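Local coordinates for protein iron Super-Oxide Dismutase (Plasmodium knowlesi, PDB 2AWP) that probably uses a bound iron ion to convert superoxide radicals into hydrogen peroxide and molecular oxygen, protecting the cell from oxidative damage, at residues 30-35 and 72-77; 36-41 and 65-70; 99-102 and 106-109; 110-115 and 178-183. All blocks are in the same frame, centred on the assembly; numbering follows the deposited sequence.

Contact 1: 30-35 and 72-77; sequences KHHAGY and WNHSFY
The rings of His32, Tyr35 and His74 gather into one aromatic cluster between two helices. The His74 methylene, CB, lies over one face of the His32 imidazole, while the two imidazoles themselves meet obliquely, their planes at 41°. Ser75 OG packs at the edge of the His32 ring, 3.2 Å from His32 CE1. Tyr35 approaches the other end of His74, with its CE2 3.5 Å from His74 CE1 and the side chains crossing at about a right angle. Helices 21-43 and 62-79 are the two long helices of the alpha-hairpin domain of the iron/manganese superoxide dismutases, and the short segments run roughly antiparallel, at 138°. His74 is probably an iron ligand, as in a close relative, together with His27, Asp158 and His162. Its CG stands anti to the carbonyl carbon (chi1 -78°), which turns the ring toward Tyr35. Polar bonds are made to neighbours, His32 ND1 being hydrogen-bonded to Trp78 NE1. His74 ND1 hydrogen-bonds to the carbonyl oxygen of Gln70, a second-shell bond that helps fix the rotation of the imidazole, and Gln70 NE2 is in turn bonded to Tyr35 OH.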
loop_
_atom_site.group_PDB
_atom_site.type_symbol
_atom_site.label_atom_id
_atom_site.label_comp_id
_atom_site.label_asym_id
_atom_site.label_seq_id
_atom_site.Cartn_x
_atom_site.Cartn_y
_atom_site.Cartn_z
ATOM N N LYS A 30 15.293 5.814 -4.103
ATOM C CA LYS A 30 14.503 6.475 -3.062
ATOM C C LYS A 30 13.906 5.501 -2.014
ATOM O O LYS A 30 14.294 5.525 -0.853
ATOM C CB LYS A 30 13.443 7.390 -3.688
ATOM C CG LYS A 30 13.990 8.409 -4.683
ATOM C CD LYS A 30 15.043 9.370 -4.059
ATOM C CE LYS A 30 16.017 9.849 -5.164
ATOM N NZ LYS A 30 16.950 10.927 -4.700
ATOM N N HIS A 31 12.965 4.646 -2.429
ATOM C CA HIS A 31 12.359 3.663 -1.528
ATOM C C HIS A 31 13.362 2.705 -0.890
ATOM O O HIS A 31 13.501 2.681 0.343
ATOM C CB HIS A 31 11.189 2.897 -2.225
ATOM C CG HIS A 31 10.014 3.774 -2.560
ATOM N ND1 HIS A 31 9.094 4.187 -1.612
ATOM C CD2 HIS A 31 9.626 4.342 -3.730
ATOM C CE1 HIS A 31 8.158 4.915 -2.198
ATOM N NE2 HIS A 31 8.455 5.025 -3.481
ATOM N N HIS A 32 14.087 1.947 -1.712
ATOM C CA HIS A 32 14.981 0.885 -1.229
ATOM C C HIS A 32 16.124 1.500 -0.383
ATOM O O HIS A 32 16.408 1.079 0.764
ATOM C CB HIS A 32 15.525 0.063 -2.426
ATOM C CG HIS A 32 16.079 -1.290 -2.049
ATOM N ND1 HIS A 32 16.486 -2.213 -2.992
ATOM C CD2 HIS A 32 16.322 -1.856 -0.838
ATOM C CE1 HIS A 32 16.944 -3.291 -2.377
ATOM N NE2 HIS A 32 16.860 -3.097 -1.072
ATOM N N ALA A 33 16.744 2.541 -0.928
ATOM C CA ALA A 33 17.816 3.237 -0.195
ATOM C C ALA A 33 17.305 3.751 1.151
ATOM O O ALA A 33 18.005 3.665 2.173
ATOM C CB ALA A 33 18.366 4.392 -1.045
ATOM N N GLY A 34 16.082 4.293 1.123
ATOM C CA GLY A 34 15.371 4.799 2.285
ATOM C C GLY A 34 15.158 3.802 3.410
ATOM O O GLY A 34 15.254 4.179 4.594
ATOM N N TYR A 35 14.830 2.544 3.065
ATOM C CA TYR A 35 14.681 1.495 4.075
ATOM C C TYR A 35 16.026 1.143 4.743
ATOM O O TYR A 35 16.060 0.895 5.945
ATOM C CB TYR A 35 14.125 0.225 3.473
ATOM C CG TYR A 35 12.691 0.306 2.951
ATOM C CD1 TYR A 35 11.633 0.606 3.809
ATOM C CD2 TYR A 35 12.407 -0.015 1.627
ATOM C CE1 TYR A 35 10.313 0.654 3.351
ATOM C CE2 TYR A 35 11.077 0.026 1.134
ATOM C CZ TYR A 35 10.042 0.347 1.999
ATOM O OH TYR A 35 8.746 0.372 1.520
ATOM N N TRP A 72 15.429 -6.554 2.438
ATOM C CA TRP A 72 15.687 -7.916 1.959
ATOM C C TRP A 72 14.755 -8.248 0.777
ATOM O O TRP A 72 15.192 -8.771 -0.288
ATOM C CB TRP A 72 15.518 -8.921 3.108
ATOM C CG TRP A 72 15.987 -10.337 2.736
ATOM C CD1 TRP A 72 17.204 -10.899 3.012
ATOM C CD2 TRP A 72 15.249 -11.317 1.986
ATOM N NE1 TRP A 72 17.273 -12.175 2.469
ATOM C CE2 TRP A 72 16.082 -12.456 1.846
ATOM C CE3 TRP A 72 13.954 -11.346 1.423
ATOM C CZ2 TRP A 72 15.663 -13.617 1.160
ATOM C CZ3 TRP A 72 13.538 -12.500 0.742
ATOM C CH2 TRP A 72 14.398 -13.613 0.605
ATOM N N ASN A 73 13.479 -7.931 0.947
ATOM C CA ASN A 73 12.462 -8.210 -0.106
ATOM C C ASN A 73 12.829 -7.494 -1.399
ATOM O O ASN A 73 12.621 -8.010 -2.490
ATOM C CB ASN A 73 11.094 -7.677 0.333
ATOM C CG ASN A 73 10.502 -8.414 1.516
ATOM O OD1 ASN A 73 10.903 -9.526 1.845
ATOM N ND2 ASN A 73 9.523 -7.786 2.164
ATOM N N HIS A 74 13.306 -6.251 -1.286
ATOM C CA HIS A 74 13.618 -5.492 -2.508
ATOM C C HIS A 74 14.836 -6.030 -3.215
ATOM O O HIS A 74 14.870 -6.114 -4.433
ATOM C CB HIS A 74 13.780 -3.996 -2.202
ATOM C CG HIS A 74 12.482 -3.300 -2.030
ATOM N ND1 HIS A 74 11.781 -3.316 -0.840
ATOM C CD2 HIS A 74 11.705 -2.646 -2.924
ATOM C CE1 HIS A 74 10.644 -2.664 -1.001
ATOM N NE2 HIS A 74 10.580 -2.252 -2.253
ATOM N N SER A 75 15.854 -6.390 -2.448
ATOM C CA SER A 75 17.025 -6.997 -3.061
ATOM C C SER A 75 16.692 -8.296 -3.800
ATOM O O SER A 75 17.171 -8.524 -4.909
ATOM C CB SER A 75 18.116 -7.196 -2.029
ATOM O OG SER A 75 18.681 -5.933 -1.741
ATOM N N PHE A 76 15.846 -9.113 -3.181
ATOM C CA PHE A 76 15.323 -10.343 -3.782
ATOM C C PHE A 76 14.478 -10.042 -5.031
ATOM O O PHE A 76 14.524 -10.776 -6.005
ATOM C CB PHE A 76 14.524 -11.130 -2.726
ATOM C CG PHE A 76 14.390 -12.618 -3.035
ATOM C CD1 PHE A 76 15.434 -13.494 -2.748
ATOM C CD2 PHE A 76 13.228 -13.125 -3.603
ATOM C CE1 PHE A 76 15.327 -14.856 -3.008
ATOM C CE2 PHE A 76 13.107 -14.486 -3.869
ATOM C CZ PHE A 76 14.163 -15.358 -3.577
ATOM N N TYR A 77 13.709 -8.955 -4.992
ATOM C CA TYR A 77 12.941 -8.467 -6.122
ATOM C C TYR A 77 13.821 -8.051 -7.315
ATOM O O TYR A 77 13.580 -8.481 -8.444
ATOM C CB TYR A 77 12.059 -7.311 -5.655
ATOM C CG TYR A 77 11.272 -6.561 -6.717
ATOM C CD1 TYR A 77 10.254 -7.189 -7.445
ATOM C CD2 TYR A 77 11.523 -5.201 -6.960
ATOM C CE1 TYR A 77 9.522 -6.491 -8.412
ATOM C CE2 TYR A 77 10.793 -4.484 -7.922
ATOM C CZ TYR A 77 9.779 -5.131 -8.634
ATOM O OH TYR A 77 9.030 -4.439 -9.578
#

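Contact 2: 36-41 and 65-70; sequences VNKLNG and FNNAAQ
Leu39 lays its two methyl branches against Ala68, CD1 and CD2 each 4.0 Å from Ala68 CB, while its own CB faces that of Asn67. The pair belongs to the alpha-hairpin of the iron/manganese superoxide dismutase fold, where helices 21-43 and 62-79 run roughly antiparallel; the axes of the short segments come within 8.6 Å and make an angle of 137°. Leu39 CD1 also lies 3.8 Å from Ala68 N, so the methyls reach the backbone. With CG anti to the backbone nitrogen (chi1 -174°), Leu39 extends across the interface, and its side chain also touches Leu53 of helix 53-59 and Ile64 and Ile71 of helix 62-79. No hydrogen bond spans the two segments, so the contact rests on van der Waals packing. On the more exposed side, Lys38 contributes its aliphatic part: CB and CG lie against the Asn67 amide, after which the chain bends repeatedly and carries the amine away from helix 62-79. Asn67 is a buried polar residue whose ND2 is taken up within its own helix by the carbonyl oxygen of Ala63, which helps to hold the amide in place beside the lysine. Its oxygen, OD1, meets carbon from the facing helix, with Lys38 CB and Lys38 CG each 3.4 Å away.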
loop_
_atom_site.group_PDB
_atom_site.type_symbol
_atom_site.label_atom_id
_atom_site.label_comp_id
_atom_site.label_asym_id
_atom_site.label_seq_id
_atom_site.Cartn_x
_atom_site.Cartn_y
_atom_site.Cartn_z
ATOM N N VAL A 36 17.105 1.093 3.950
ATOM C CA VAL A 36 18.470 0.946 4.482
ATOM C C VAL A 36 18.835 2.094 5.448
ATOM O O VAL A 36 19.236 1.827 6.578
ATOM C CB VAL A 36 19.528 0.802 3.364
ATOM C CG1 VAL A 36 20.955 0.806 3.917
ATOM C CG2 VAL A 36 19.310 -0.480 2.556
ATOM N N ASN A 37 18.677 3.349 5.019
ATOM C CA ASN A 37 19.012 4.498 5.847
ATOM C C ASN A 37 18.175 4.478 7.109
ATOM O O ASN A 37 18.699 4.699 8.214
ATOM C CB ASN A 37 18.862 5.826 5.064
ATOM C CG ASN A 37 19.710 5.836 3.797
ATOM O OD1 ASN A 37 20.694 5.097 3.717
ATOM N ND2 ASN A 37 19.323 6.627 2.790
ATOM N N LYS A 38 16.902 4.119 6.966
ATOM C CA LYS A 38 16.027 4.113 8.117
ATOM C C LYS A 38 16.404 3.015 9.109
ATOM O O LYS A 38 16.461 3.262 10.313
ATOM C CB LYS A 38 14.554 4.041 7.700
ATOM C CG LYS A 38 13.595 3.975 8.898
ATOM C CD LYS A 38 12.747 5.224 9.023
ATOM C CE LYS A 38 13.426 6.322 9.861
ATOM N NZ LYS A 38 13.225 6.144 11.347
ATOM N N LEU A 39 16.649 1.803 8.615
ATOM C CA LEU A 39 17.042 0.707 9.500
ATOM C C LEU A 39 18.299 1.016 10.295
ATOM O O LEU A 39 18.340 0.765 11.504
ATOM C CB LEU A 39 17.256 -0.599 8.732
ATOM C CG LEU A 39 17.540 -1.823 9.617
ATOM C CD1 LEU A 39 16.309 -2.230 10.435
ATOM C CD2 LEU A 39 18.048 -2.969 8.752
ATOM N N ASN A 40 19.317 1.544 9.617
ATOM C CA ASN A 40 20.580 1.897 10.292
ATOM C C ASN A 40 20.358 2.865 11.455
ATOM O O ASN A 40 20.972 2.720 12.500
ATOM C CB ASN A 40 21.622 2.427 9.273
ATOM C CG ASN A 40 22.286 1.305 8.501
ATOM O OD1 ASN A 40 22.691 0.297 9.088
ATOM N ND2 ASN A 40 22.388 1.458 7.192
ATOM N N GLY A 41 19.449 3.820 11.276
ATOM C CA GLY A 41 19.051 4.738 12.351
ATOM C C GLY A 41 18.374 4.017 13.507
ATOM O O GLY A 41 18.673 4.257 14.671
ATOM N N PHE A 65 11.530 -4.417 11.945
ATOM C CA PHE A 65 11.156 -5.484 11.030
ATOM C C PHE A 65 10.737 -4.927 9.681
ATOM O O PHE A 65 11.212 -5.386 8.628
ATOM C CB PHE A 65 10.051 -6.384 11.587
ATOM C CG PHE A 65 9.554 -7.394 10.580
ATOM C CD1 PHE A 65 10.267 -8.578 10.358
ATOM C CD2 PHE A 65 8.421 -7.123 9.803
ATOM C CE1 PHE A 65 9.839 -9.483 9.396
ATOM C CE2 PHE A 65 7.969 -8.032 8.849
ATOM C CZ PHE A 65 8.667 -9.205 8.644
ATOM N N ASN A 66 9.849 -3.936 9.709
ATOM C CA ASN A 66 9.318 -3.379 8.471
ATOM C C ASN A 66 10.455 -2.926 7.548
ATOM O O ASN A 66 10.486 -3.291 6.372
ATOM C CB ASN A 66 8.364 -2.217 8.766
ATOM C CG ASN A 66 7.021 -2.682 9.333
ATOM O OD1 ASN A 66 6.637 -3.854 9.233
ATOM N ND2 ASN A 66 6.306 -1.754 9.926
ATOM N N ASN A 67 11.405 -2.161 8.099
ATOM C CA ASN A 67 12.544 -1.709 7.317
ATOM C C ASN A 67 13.496 -2.825 6.893
ATOM O O ASN A 67 13.824 -2.924 5.721
ATOM C CB ASN A 67 13.285 -0.568 8.012
ATOM C CG ASN A 67 12.496 0.693 7.981
ATOM O OD1 ASN A 67 12.484 1.406 6.958
ATOM N ND2 ASN A 67 11.731 0.942 9.072
ATOM N N ALA A 68 13.932 -3.647 7.846
ATOM C CA ALA A 68 14.782 -4.830 7.537
ATOM C C ALA A 68 14.172 -5.746 6.459
ATOM O O ALA A 68 14.840 -6.126 5.506
ATOM C CB ALA A 68 15.044 -5.634 8.794
ATOM N N ALA A 69 12.916 -6.125 6.632
ATOM C CA ALA A 69 12.276 -7.050 5.677
ATOM C C ALA A 69 12.119 -6.381 4.305
ATOM O O ALA A 69 12.374 -6.998 3.276
ATOM C CB ALA A 69 10.939 -7.523 6.214
ATOM N N GLN A 70 11.758 -5.094 4.279
ATOM C CA GLN A 70 11.722 -4.405 2.999
ATOM C C GLN A 70 13.072 -4.348 2.284
ATOM O O GLN A 70 13.126 -4.482 1.054
ATOM C CB GLN A 70 11.101 -3.015 3.106
ATOM C CG GLN A 70 9.589 -3.033 3.345
ATOM C CD GLN A 70 8.792 -3.542 2.192
ATOM O OE1 GLN A 70 8.671 -4.749 2.002
ATOM N NE2 GLN A 70 8.187 -2.614 1.417
#

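Contact 3: 99-102 and 106-109; sequences EDFG and NFKN
One face of the Phe101 ring is covered by Phe107, whose CD1 stands 3.8 Å above the plane and over its centre. The two phenyl groups form an edge-to-face pair, the edge of Phe107 directed at the face of Phe101, with centroids 5.1 Å apart and planes at 52°, well short of perpendicular. Phe107 CB, placed by the backbone, lies over that same face nearer its rim, 3.7 Å from Phe101 CG, and adds a CH-pi contact. The Phe107 CG is anti to its backbone nitrogen (chi1 161°), a setting that carries one ring edge over Phe101. A single polar bond accompanies the rings: Asn106 ND2 donates to the carbonyl oxygen of Phe101 at 3.1 Å, with an N-H...O angle of 158°. The donor lies in the carbonyl plane and the oxygen lies in the plane of the amide, so both flat groups are aligned for the bond. That carbonyl belongs to the last helical residue before Gly102, which leaves the helix with positive phi, and the amide from the next helix thus supplies a donor at the helix end. The short turn at Gly102 joins helix 92-101 to helix 104-117 in the C-terminal domain. Beneath it, both phenylalanines rest on the antiparallel sheet, meeting Ile136 of strand 134-140 and Leu126 of strand 122-129, while Phe101 also touches Leu134.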
loop_
_atom_site.group_PDB
_atom_site.type_symbol
_atom_site.label_atom_id
_atom_site.label_comp_id
_atom_site.label_asym_id
_atom_site.label_seq_id
_atom_site.Cartn_x
_atom_site.Cartn_y
_atom_site.Cartn_z
ATOM N N GLU A 99 6.468 -30.227 -12.659
ATOM C CA GLU A 99 6.036 -31.210 -11.679
ATOM C C GLU A 99 4.942 -30.680 -10.777
ATOM O O GLU A 99 3.956 -31.377 -10.477
ATOM C CB GLU A 99 7.225 -31.654 -10.821
ATOM C CG GLU A 99 8.216 -32.500 -11.563
ATOM C CD GLU A 99 9.470 -32.774 -10.744
ATOM O OE1 GLU A 99 9.425 -32.568 -9.508
ATOM O OE2 GLU A 99 10.496 -33.185 -11.334
ATOM N N ASP A 100 5.109 -29.427 -10.339
ATOM C CA ASP A 100 4.284 -28.895 -9.273
ATOM C C ASP A 100 3.097 -28.069 -9.784
ATOM O O ASP A 100 2.123 -27.889 -9.061
ATOM C CB ASP A 100 5.173 -28.120 -8.259
ATOM C CG ASP A 100 6.191 -29.029 -7.566
ATOM O OD1 ASP A 100 6.071 -30.280 -7.669
ATOM O OD2 ASP A 100 7.135 -28.508 -6.945
ATOM N N PHE A 101 3.160 -27.589 -11.027
ATOM C CA PHE A 101 2.035 -26.823 -11.602
ATOM C C PHE A 101 1.470 -27.436 -12.871
ATOM O O PHE A 101 0.420 -27.003 -13.344
ATOM C CB PHE A 101 2.416 -25.328 -11.847
ATOM C CG PHE A 101 2.826 -24.596 -10.590
ATOM C CD1 PHE A 101 1.874 -24.007 -9.774
ATOM C CD2 PHE A 101 4.152 -24.531 -10.211
ATOM C CE1 PHE A 101 2.233 -23.329 -8.601
ATOM C CE2 PHE A 101 4.543 -23.853 -9.013
ATOM C CZ PHE A 101 3.582 -23.270 -8.210
ATOM N N GLY A 102 2.149 -28.448 -13.410
ATOM C CA GLY A 102 1.698 -29.106 -14.654
ATOM C C GLY A 102 2.322 -28.501 -15.892
ATOM O O GLY A 102 2.652 -29.214 -16.854
ATOM N N ASN A 106 0.353 -22.803 -16.608
ATOM C CA ASN A 106 -0.454 -22.925 -15.401
ATOM C C ASN A 106 0.141 -22.065 -14.298
ATOM O O ASN A 106 -0.582 -21.305 -13.652
ATOM C CB ASN A 106 -0.614 -24.387 -14.948
ATOM C CG ASN A 106 -1.473 -25.218 -15.924
ATOM O OD1 ASN A 106 -2.136 -24.671 -16.819
ATOM N ND2 ASN A 106 -1.432 -26.542 -15.775
ATOM N N PHE A 107 1.448 -22.190 -14.070
ATOM C CA PHE A 107 2.093 -21.397 -13.024
ATOM C C PHE A 107 1.884 -19.881 -13.272
ATOM O O PHE A 107 1.505 -19.127 -12.356
ATOM C CB PHE A 107 3.580 -21.752 -12.888
ATOM C CG PHE A 107 4.378 -20.700 -12.187
ATOM C CD1 PHE A 107 4.179 -20.448 -10.837
ATOM C CD2 PHE A 107 5.301 -19.923 -12.895
ATOM C CE1 PHE A 107 4.894 -19.414 -10.195
ATOM C CE2 PHE A 107 6.039 -18.921 -12.262
ATOM C CZ PHE A 107 5.840 -18.673 -10.908
ATOM N N LYS A 108 2.112 -19.462 -14.522
ATOM C CA LYS A 108 2.030 -18.056 -14.934
ATOM C C LYS A 108 0.635 -17.492 -14.665
ATOM O O LYS A 108 0.484 -16.363 -14.139
ATOM C CB LYS A 108 2.354 -17.954 -16.436
ATOM C CG LYS A 108 2.334 -16.542 -16.985
ATOM C CD LYS A 108 3.115 -16.485 -18.297
ATOM C CE LYS A 108 2.844 -15.192 -19.019
ATOM N NZ LYS A 108 3.481 -15.237 -20.349
ATOM N N ASN A 109 -0.381 -18.291 -15.009
ATOM C CA ASN A 109 -1.776 -17.940 -14.756
ATOM C C ASN A 109 -2.131 -17.753 -13.291
ATOM O O ASN A 109 -2.738 -16.739 -12.940
ATOM C CB ASN A 109 -2.736 -18.909 -15.440
ATOM C CG ASN A 109 -2.755 -18.715 -16.957
ATOM O OD1 ASN A 109 -2.322 -17.675 -17.460
ATOM N ND2 ASN A 109 -3.238 -19.718 -17.692
#

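Contact 4: 110-115 and 178-183; sequences EFSNVL and AWWNLV
Phe111 meets two consecutive tryptophans with its ring edge, and this is the closely packed half of the contact. Trp180 CH2 comes to 3.6 Å from Phe111 CD2, and Trp179 CH2 to 3.8 Å from Phe111 CE2. Both indoles therefore converge near the plane of the phenyl ring without stacking on it; the planes of Phe111 and the six-membered ring of Trp180 stand at 78°. A face of the phenyl is covered instead from its own helix, by Leu115 CD1 one turn further on. The tryptophans also pack against each other, since Trp179 CE3 lies over a face of the Trp180 ring. With CG anti to the carbonyl carbon (chi1 -65°), Trp180 sends its indole across to helix 104-117, whose backbone is still distant: the nearest CA atoms, those of Ser112 and Trp180, are 9.3 Å apart.

The more open, partly exposed side lies at Ser112, held by one hydrogen bond. Trp180 NE1 donates to Ser112 OG over 2.9 Å, but the bond is bent, at 131°, and the oxygen is tilted out of the indole plane. The serine hydroxyl is also bonded to the carbonyl of Lys108, a link that probably helps to position it for the indole N-H. Toward the interior, Trp179 touches Cys157 of strand 151-158, next to Asp158, a probable iron ligand. Such an aromatic cluster, tying a helix and the sheet to the segment after helix 172-179, belongs to the C-terminal alpha/beta domain of iron/manganese superoxide dismutases.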
loop_
_atom_site.group_PDB
_atom_site.type_symbol
_atom_site.label_atom_id
_atom_site.label_comp_id
_atom_site.label_asym_id
_atom_site.label_seq_id
_atom_site.Cartn_x
_atom_site.Cartn_y
_atom_site.Cartn_z
ATOM N N GLU A 110 -1.759 -18.724 -12.447
ATOM C CA GLU A 110 -2.033 -18.621 -11.020
ATOM C C GLU A 110 -1.232 -17.485 -10.381
ATOM O O GLU A 110 -1.778 -16.738 -9.602
ATOM C CB GLU A 110 -1.738 -19.933 -10.295
ATOM C CG GLU A 110 -2.354 -21.144 -10.987
ATOM C CD GLU A 110 -1.929 -22.480 -10.361
ATOM O OE1 GLU A 110 -1.530 -22.492 -9.146
ATOM O OE2 GLU A 110 -1.985 -23.486 -11.124
ATOM N N PHE A 111 0.047 -17.355 -10.718
ATOM C CA PHE A 111 0.868 -16.288 -10.157
ATOM C C PHE A 111 0.325 -14.918 -10.506
ATOM O O PHE A 111 0.227 -14.072 -9.624
ATOM C CB PHE A 111 2.347 -16.373 -10.561
ATOM C CG PHE A 111 3.267 -15.630 -9.626
ATOM C CD1 PHE A 111 3.082 -15.689 -8.244
ATOM C CD2 PHE A 111 4.341 -14.900 -10.116
ATOM C CE1 PHE A 111 3.951 -15.006 -7.357
ATOM C CE2 PHE A 111 5.229 -14.233 -9.241
ATOM C CZ PHE A 111 5.032 -14.292 -7.868
ATOM N N SER A 112 -0.055 -14.722 -11.773
ATOM C CA SER A 112 -0.621 -13.450 -12.229
ATOM C C SER A 112 -1.924 -13.123 -11.492
ATOM O O SER A 112 -2.159 -11.969 -11.121
ATOM C CB SER A 112 -0.853 -13.481 -13.738
ATOM O OG SER A 112 0.365 -13.755 -14.433
ATOM N N ASN A 113 -2.749 -14.150 -11.270
ATOM C CA ASN A 113 -4.004 -14.023 -10.521
ATOM C C ASN A 113 -3.774 -13.572 -9.081
ATOM O O ASN A 113 -4.420 -12.634 -8.581
ATOM C CB ASN A 113 -4.789 -15.331 -10.538
ATOM C CG ASN A 113 -5.481 -15.579 -11.884
ATOM O OD1 ASN A 113 -5.597 -14.669 -12.711
ATOM N ND2 ASN A 113 -5.917 -16.830 -12.114
ATOM N N VAL A 114 -2.836 -14.227 -8.426
ATOM C CA VAL A 114 -2.476 -13.843 -7.067
ATOM C C VAL A 114 -1.958 -12.407 -6.984
ATOM O O VAL A 114 -2.413 -11.629 -6.130
ATOM C CB VAL A 114 -1.468 -14.838 -6.437
ATOM C CG1 VAL A 114 -0.823 -14.221 -5.142
ATOM C CG2 VAL A 114 -2.197 -16.145 -6.118
ATOM N N LEU A 115 -0.982 -12.080 -7.834
ATOM C CA LEU A 115 -0.411 -10.729 -7.923
ATOM C C LEU A 115 -1.460 -9.656 -8.205
ATOM O O LEU A 115 -1.468 -8.588 -7.561
ATOM C CB LEU A 115 0.697 -10.678 -9.015
ATOM C CG LEU A 115 1.972 -11.449 -8.651
ATOM C CD1 LEU A 115 2.838 -11.622 -9.873
ATOM C CD2 LEU A 115 2.776 -10.772 -7.499
ATOM N N ALA A 178 3.826 -7.301 -18.057
ATOM C CA ALA A 178 5.138 -6.834 -18.488
ATOM C C ALA A 178 6.310 -7.494 -17.711
ATOM O O ALA A 178 7.419 -7.710 -18.244
ATOM C CB ALA A 178 5.195 -5.300 -18.383
ATOM N N TRP A 179 6.040 -7.801 -16.447
ATOM C CA TRP A 179 7.012 -8.383 -15.524
ATOM C C TRP A 179 7.500 -9.767 -15.996
ATOM O O TRP A 179 8.664 -10.117 -15.769
ATOM C CB TRP A 179 6.389 -8.474 -14.136
ATOM C CG TRP A 179 7.320 -9.051 -13.101
ATOM C CD1 TRP A 179 8.266 -8.370 -12.374
ATOM C CD2 TRP A 179 7.387 -10.417 -12.674
ATOM N NE1 TRP A 179 8.916 -9.233 -11.519
ATOM C CE2 TRP A 179 8.392 -10.494 -11.679
ATOM C CE3 TRP A 179 6.691 -11.588 -13.035
ATOM C CZ2 TRP A 179 8.722 -11.694 -11.035
ATOM C CZ3 TRP A 179 7.021 -12.775 -12.389
ATOM C CH2 TRP A 179 8.044 -12.820 -11.410
ATOM N N TRP A 180 6.614 -10.527 -16.666
ATOM C CA TRP A 180 6.978 -11.811 -17.282
ATOM C C TRP A 180 8.139 -11.705 -18.283
ATOM O O TRP A 180 8.898 -12.662 -18.470
ATOM C CB TRP A 180 5.730 -12.536 -17.855
ATOM C CG TRP A 180 4.777 -12.927 -16.716
ATOM C CD1 TRP A 180 3.602 -12.311 -16.383
ATOM C CD2 TRP A 180 4.974 -13.966 -15.731
ATOM N NE1 TRP A 180 3.052 -12.901 -15.271
ATOM C CE2 TRP A 180 3.859 -13.923 -14.853
ATOM C CE3 TRP A 180 5.985 -14.914 -15.504
ATOM C CZ2 TRP A 180 3.704 -14.822 -13.765
ATOM C CZ3 TRP A 180 5.835 -15.830 -14.434
ATOM C CH2 TRP A 180 4.703 -15.768 -13.578
ATOM N N ASN A 181 8.347 -10.511 -18.852
ATOM C CA ASN A 181 9.497 -10.265 -19.744
ATOM C C ASN A 181 10.831 -10.110 -19.007
ATOM O O ASN A 181 11.883 -10.073 -19.638
ATOM C CB ASN A 181 9.260 -9.008 -20.572
ATOM C CG ASN A 181 8.038 -9.116 -21.457
ATOM O OD1 ASN A 181 8.018 -9.918 -22.377
ATOM N ND2 ASN A 181 7.018 -8.312 -21.185
ATOM N N LEU A 182 10.778 -10.013 -17.687
ATOM C CA LEU A 182 11.948 -9.677 -16.852
ATOM C C LEU A 182 12.386 -10.782 -15.892
ATOM O O LEU A 182 13.540 -10.778 -15.437
ATOM C CB LEU A 182 11.630 -8.424 -16.028
ATOM C CG LEU A 182 11.226 -7.137 -16.768
ATOM C CD1 LEU A 182 10.847 -6.072 -15.714
ATOM C CD2 LEU A 182 12.349 -6.630 -17.708
ATOM N N VAL A 183 11.483 -11.728 -15.622
ATOM C CA VAL A 183 11.722 -12.854 -14.697
ATOM C C VAL A 183 13.056 -13.539 -14.934
ATOM O O VAL A 183 13.331 -14.019 -16.032
ATOM C CB VAL A 183 10.629 -13.973 -14.798
ATOM C CG1 VAL A 183 10.897 -15.064 -13.736
ATOM C CG2 VAL A 183 9.286 -13.419 -14.609
#

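Contacts 1 and 2 are successive levels of one helix pair, 21-43 with 62-79, whereas contacts 3 and 4 share helix 104-117 in the C-terminal domain. Near the probable iron site, contact 1 is rich in histidine and buried polar atoms; about 9 Å away between centres, contact 2 is mainly aliphatic, and both reach the second subunit. Contact 3 is the most peripheral in its residues, two of its four touching ones being exposed, yet Phe107 joins the aromatic packing of the more buried contact 4 by touching Trp180. Between the two family regions, contacts 1 and 4 lie on opposite sides of the chain's centre, yet Tyr77 packs on Trp179.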